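Putative cytoplasmic protein (Salmonella typhimurium LT2, PDB 2Q02) is of unknown function but adopts a xylose isomerase-like TIM-barrel fold, binds zinc and may act as an isomerase. Local coordinates at residues A[118-122]-A[157-161]; A[151-155]-A[187-193]. All coordinates share one frame; numbering follows the deposited sequence.

Contact 1 of 2, residues A[118-122]-A[157-161]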
# COMPACT_ATOMS: atom_id res chain seq x y z
N THR A 118 14.72 -5.50 13.70
CA THR A 118 13.48 -5.57 12.93
C THR A 118 12.55 -6.67 13.46
O THR A 118 11.36 -6.47 13.61
CB THR A 118 13.71 -5.73 11.37
OG1 THR A 118 14.32 -4.56 10.84
CG2 THR A 118 12.42 -5.95 10.60
N VAL A 119 13.11 -7.85 13.71
CA VAL A 119 12.33 -8.97 14.24
C VAL A 119 11.70 -8.60 15.60
O VAL A 119 10.49 -8.81 15.81
CB VAL A 119 13.20 -10.23 14.37
CG1 VAL A 119 12.54 -11.27 15.23
CG2 VAL A 119 13.46 -10.81 12.99
N GLU A 120 12.51 -8.05 16.51
CA GLU A 120 11.98 -7.54 17.77
C GLU A 120 10.85 -6.53 17.56
O GLU A 120 9.84 -6.56 18.26
CB GLU A 120 13.04 -6.88 18.66
CG GLU A 120 12.61 -6.82 20.14
CD GLU A 120 12.30 -8.22 20.74
OE1 GLU A 120 12.93 -9.22 20.28
OE2 GLU A 120 11.43 -8.34 21.65
N ALA A 121 10.99 -5.64 16.59
CA ALA A 121 9.92 -4.67 16.31
C ALA A 121 8.63 -5.34 15.81
O ALA A 121 7.52 -4.95 16.17
CB ALA A 121 10.39 -3.61 15.29
N ILE A 122 8.77 -6.36 14.97
CA ILE A 122 7.63 -7.09 14.46
C ILE A 122 6.92 -7.80 15.61
O ILE A 122 5.68 -7.77 15.68
CB ILE A 122 7.99 -8.08 13.33
CG1 ILE A 122 8.42 -7.33 12.07
CG2 ILE A 122 6.81 -8.96 12.96
CD1 ILE A 122 9.11 -8.21 11.06
N LEU A 157 11.67 -12.66 8.12
CA LEU A 157 11.73 -12.00 9.42
C LEU A 157 10.41 -12.14 10.17
O LEU A 157 10.40 -12.40 11.38
CB LEU A 157 12.10 -10.51 9.24
CG LEU A 157 13.51 -10.23 8.66
CD1 LEU A 157 13.79 -8.78 8.70
CD2 LEU A 157 14.65 -11.00 9.38
N ILE A 158 9.30 -11.99 9.44
CA ILE A 158 7.95 -12.18 9.99
C ILE A 158 7.79 -13.60 10.58
O ILE A 158 7.28 -13.77 11.70
CB ILE A 158 6.87 -11.85 8.91
CG1 ILE A 158 6.77 -10.32 8.75
CG2 ILE A 158 5.49 -12.40 9.25
CD1 ILE A 158 6.00 -9.84 7.55
N ARG A 159 8.27 -14.60 9.84
CA ARG A 159 8.25 -15.98 10.33
C ARG A 159 9.09 -16.17 11.58
O ARG A 159 8.68 -16.86 12.51
CB ARG A 159 8.74 -16.97 9.27
CG ARG A 159 7.87 -17.09 8.04
CD ARG A 159 8.17 -18.35 7.27
NE ARG A 159 9.54 -18.37 6.74
CZ ARG A 159 9.92 -17.84 5.57
NH1 ARG A 159 9.06 -17.21 4.79
NH2 ARG A 159 11.19 -17.94 5.18
N GLU A 160 10.26 -15.56 11.61
CA GLU A 160 11.14 -15.67 12.77
C GLU A 160 10.51 -15.02 14.00
O GLU A 160 10.67 -15.50 15.13
CB GLU A 160 12.45 -15.00 12.42
CG GLU A 160 13.55 -15.21 13.39
CD GLU A 160 14.76 -14.46 12.94
OE1 GLU A 160 15.08 -14.53 11.72
OE2 GLU A 160 15.38 -13.80 13.80
N ALA A 161 9.78 -13.93 13.76
CA ALA A 161 9.01 -13.23 14.79
C ALA A 161 7.76 -14.00 15.27
O ALA A 161 7.18 -13.65 16.31
CB ALA A 161 8.60 -11.86 14.27
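Val119 reaches from helix 115-130 onto the surface of helix 151-161 and shows how one branched side chain can serve several neighbours. Its CB aims at the other helix and hands the work to two methyls. CG2, standing anti to the carbonyl carbon, settles over the turn from Leu157 to Glu160: it lies 3.8 Å from Leu157 CD2, close to the Leu157 CB and backbone O as well, and 3.6 Å from Glu160 OE2. Val119 CG1, placed anti to the backbone N by the Val119 chi1 of 165°, lies 4.1 Å from Ala161 CB and also borders Glu160 OE2. The chain of Glu160, extended beyond CG, crosses Val119 at about a right angle and brings OE2 against its methyls, a van der Waals contact at the border of the apolar patch.

On one side of Val119, Leu157 CD1 meets Thr118 CG2 at 3.7 Å. The hydroxyl of this threonine is engaged elsewhere, hydrogen-bonded to Asn77 OD1, and the methyl is what it offers to the leucine. One helical turn on from Thr118, Ile122 divides its branches: CG2 packs on Ala161 CB at 3.7 Å, while CD1 extends to Ile158 CG1 at 3.9 Å, the two isoleucines crossing nearly perpendicularly. The CA atoms of Val119 and Ala161 come within 5.4 Å, consistent with the small side chain of Ala161. Phe76 continues the apolar surface beyond Thr118 and Ile122.

The axes of the two short helical segments pass 8.7 Å apart, at a crossing angle of -59°. Such apolar packing between successive outer helices, here those following strands 101-104 and 135-138, belongs to the helical layer that surrounds a TIM barrel.

Contact 2 of 2, residues A[151-155]-A[187-193]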
# COMPACT_ATOMS: atom_id res chain seq x y z
N ALA A 151 11.13 -8.22 -0.23
CA ALA A 151 9.90 -8.85 0.22
C ALA A 151 10.15 -10.27 0.75
O ALA A 151 9.54 -10.69 1.74
CB ALA A 151 8.86 -8.86 -0.90
N VAL A 152 11.06 -10.99 0.09
CA VAL A 152 11.44 -12.35 0.50
C VAL A 152 12.01 -12.35 1.92
O VAL A 152 11.59 -13.14 2.77
CB VAL A 152 12.47 -12.95 -0.49
CG1 VAL A 152 13.22 -14.15 0.13
CG2 VAL A 152 11.82 -13.34 -1.80
N TRP A 153 12.96 -11.46 2.16
CA TRP A 153 13.64 -11.32 3.45
C TRP A 153 12.65 -10.82 4.51
O TRP A 153 12.68 -11.27 5.65
CB TRP A 153 14.83 -10.38 3.29
CG TRP A 153 15.65 -10.11 4.50
CD1 TRP A 153 15.82 -8.90 5.10
CD2 TRP A 153 16.44 -11.05 5.25
NE1 TRP A 153 16.66 -9.02 6.18
CE2 TRP A 153 17.07 -10.33 6.29
CE3 TRP A 153 16.69 -12.42 5.13
CZ2 TRP A 153 17.93 -10.94 7.22
CZ3 TRP A 153 17.57 -13.04 6.07
CH2 TRP A 153 18.17 -12.29 7.10
N ALA A 154 11.76 -9.90 4.12
CA ALA A 154 10.69 -9.44 5.01
C ALA A 154 9.79 -10.60 5.46
O ALA A 154 9.41 -10.66 6.63
CB ALA A 154 9.86 -8.35 4.32
N GLN A 155 9.44 -11.49 4.54
CA GLN A 155 8.63 -12.66 4.88
C GLN A 155 9.37 -13.58 5.86
O GLN A 155 8.78 -14.16 6.77
CB GLN A 155 8.23 -13.44 3.62
CG GLN A 155 7.23 -12.74 2.75
CD GLN A 155 6.77 -13.56 1.54
OE1 GLN A 155 7.52 -14.38 0.98
NE2 GLN A 155 5.52 -13.33 1.13
N ARG A 187 11.45 -18.07 -4.14
CA ARG A 187 11.60 -17.81 -2.71
C ARG A 187 10.43 -17.09 -2.07
O ARG A 187 10.30 -17.12 -0.85
CB ARG A 187 12.88 -17.03 -2.46
CG ARG A 187 14.13 -17.63 -3.13
CD ARG A 187 15.33 -17.52 -2.22
NE ARG A 187 15.22 -18.49 -1.12
CZ ARG A 187 15.62 -18.29 0.14
NH1 ARG A 187 16.19 -17.14 0.52
NH2 ARG A 187 15.44 -19.26 1.04
N ILE A 188 9.59 -16.44 -2.87
CA ILE A 188 8.45 -15.70 -2.32
C ILE A 188 7.28 -16.61 -1.99
O ILE A 188 6.96 -17.53 -2.74
CB ILE A 188 7.96 -14.56 -3.27
CG1 ILE A 188 7.18 -13.50 -2.47
CG2 ILE A 188 7.13 -15.10 -4.44
CD1 ILE A 188 8.08 -12.56 -1.68
N ASP A 189 6.64 -16.32 -0.87
CA ASP A 189 5.41 -17.01 -0.49
C ASP A 189 4.19 -16.14 -0.83
O ASP A 189 3.94 -15.12 -0.17
CB ASP A 189 5.44 -17.36 0.99
CG ASP A 189 4.64 -18.57 1.30
OD1 ASP A 189 3.71 -18.88 0.51
OD2 ASP A 189 4.95 -19.22 2.33
N ILE A 190 3.46 -16.54 -1.86
CA ILE A 190 2.32 -15.78 -2.39
C ILE A 190 1.20 -15.65 -1.38
O ILE A 190 0.53 -14.61 -1.30
CB ILE A 190 1.76 -16.45 -3.65
CG1 ILE A 190 2.68 -16.17 -4.84
CG2 ILE A 190 0.30 -16.03 -3.94
CD1 ILE A 190 2.81 -14.67 -5.24
N SER A 191 1.02 -16.70 -0.60
CA SER A 191 -0.01 -16.73 0.41
C SER A 191 0.25 -15.73 1.54
O SER A 191 -0.68 -15.34 2.24
CB SER A 191 -0.14 -18.16 0.98
OG SER A 191 0.86 -18.39 1.97
N ALA A 192 1.51 -15.32 1.72
CA ALA A 192 1.92 -14.38 2.78
C ALA A 192 2.12 -12.96 2.27
O ALA A 192 2.78 -12.13 2.93
CB ALA A 192 3.20 -14.86 3.44
N ILE A 193 1.57 -12.71 1.08
CA ILE A 193 1.49 -11.37 0.51
C ILE A 193 0.07 -10.91 0.80
O ILE A 193 -0.89 -11.50 0.27
CB ILE A 193 1.75 -11.39 -1.03
CG1 ILE A 193 3.22 -11.65 -1.32
CG2 ILE A 193 1.33 -10.07 -1.69
CD1 ILE A 193 3.47 -12.00 -2.78
O HOH W 1 9.22 -16.19 1.60
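Gln155 of helix 151-161 carries the polar part of this contact by offering both ends of its amide to the chain between helix 180-187 and strand 193-198. With CG anti to the carbonyl carbon (chi1 -71°), the chain of Gln155 runs extended beyond CG and carries the amide across to that backbone. OE1 accepts from Asp189 N at 2.8 Å, in its carbonyl plane and on a lone pair, with a nearly straight N-H...O angle of 173°. NE2 gives a more bent bond to Asp189 O at 2.7 Å, that oxygen lying somewhat out of the amide plane. The glutamine thus reads the N-H and C=O of a single residue, a pairing that fixes which end of the amide is oxygen. Asp189 O also accepts from Ala192 N, the two donors arriving from opposite faces of its plane, and a weak bond runs from NE2 to Ala192 O at 3.5 Å.

Water adds a further link. One molecule donates to Gln155 OE1 at 2.6 Å and to Arg187 O at 2.8 Å, so the amide oxygen receives two donors and the carbonyl of the last helical residue is tied in as well.

Apolar contacts flank the amide. Ile188, with CG1 anti to the backbone N (chi1 -158°), sends CD1 in among Ala151 CB, Val152 CG2 and the Gln155 amide; CD1 to Val152 CG2 is 3.8 Å. Both methyls of Val152 also rest on Arg187 CB. Ala192 CB and Ile193 CG1 also lie against Gln155 NE2.

In the barrel, Gln155, Ala151 and Ile193 also touch strand 166-170, and Ala192 shares backbone bonding with Val167 there. Helix 151-161 is thereby joined to the turn leading into the next strand, 193-198, while Ile190 and Ile193 pack against helix 226-235.

How the contacts relate
Helix 151-161 takes part in both contacts, using its later residues for contact 1 and its first turn for contact 2, with centres 13 Å apart. Contact 1 links it back to the preceding outer helix, 115-130; contact 2 links it forward to the connection entering strand 193-198. The first is mostly buried, though Glu160 at its edge is exposed, and depends on apolar side-chain packing between regular helices. The second, of nearly equal buried area, is partly buried and adds hydrogen bonds to apolar contacts, as suits irregular backbone that offers polar groups to a glutamine and a water. One helix thus meets a helix and a loop with different chemistry.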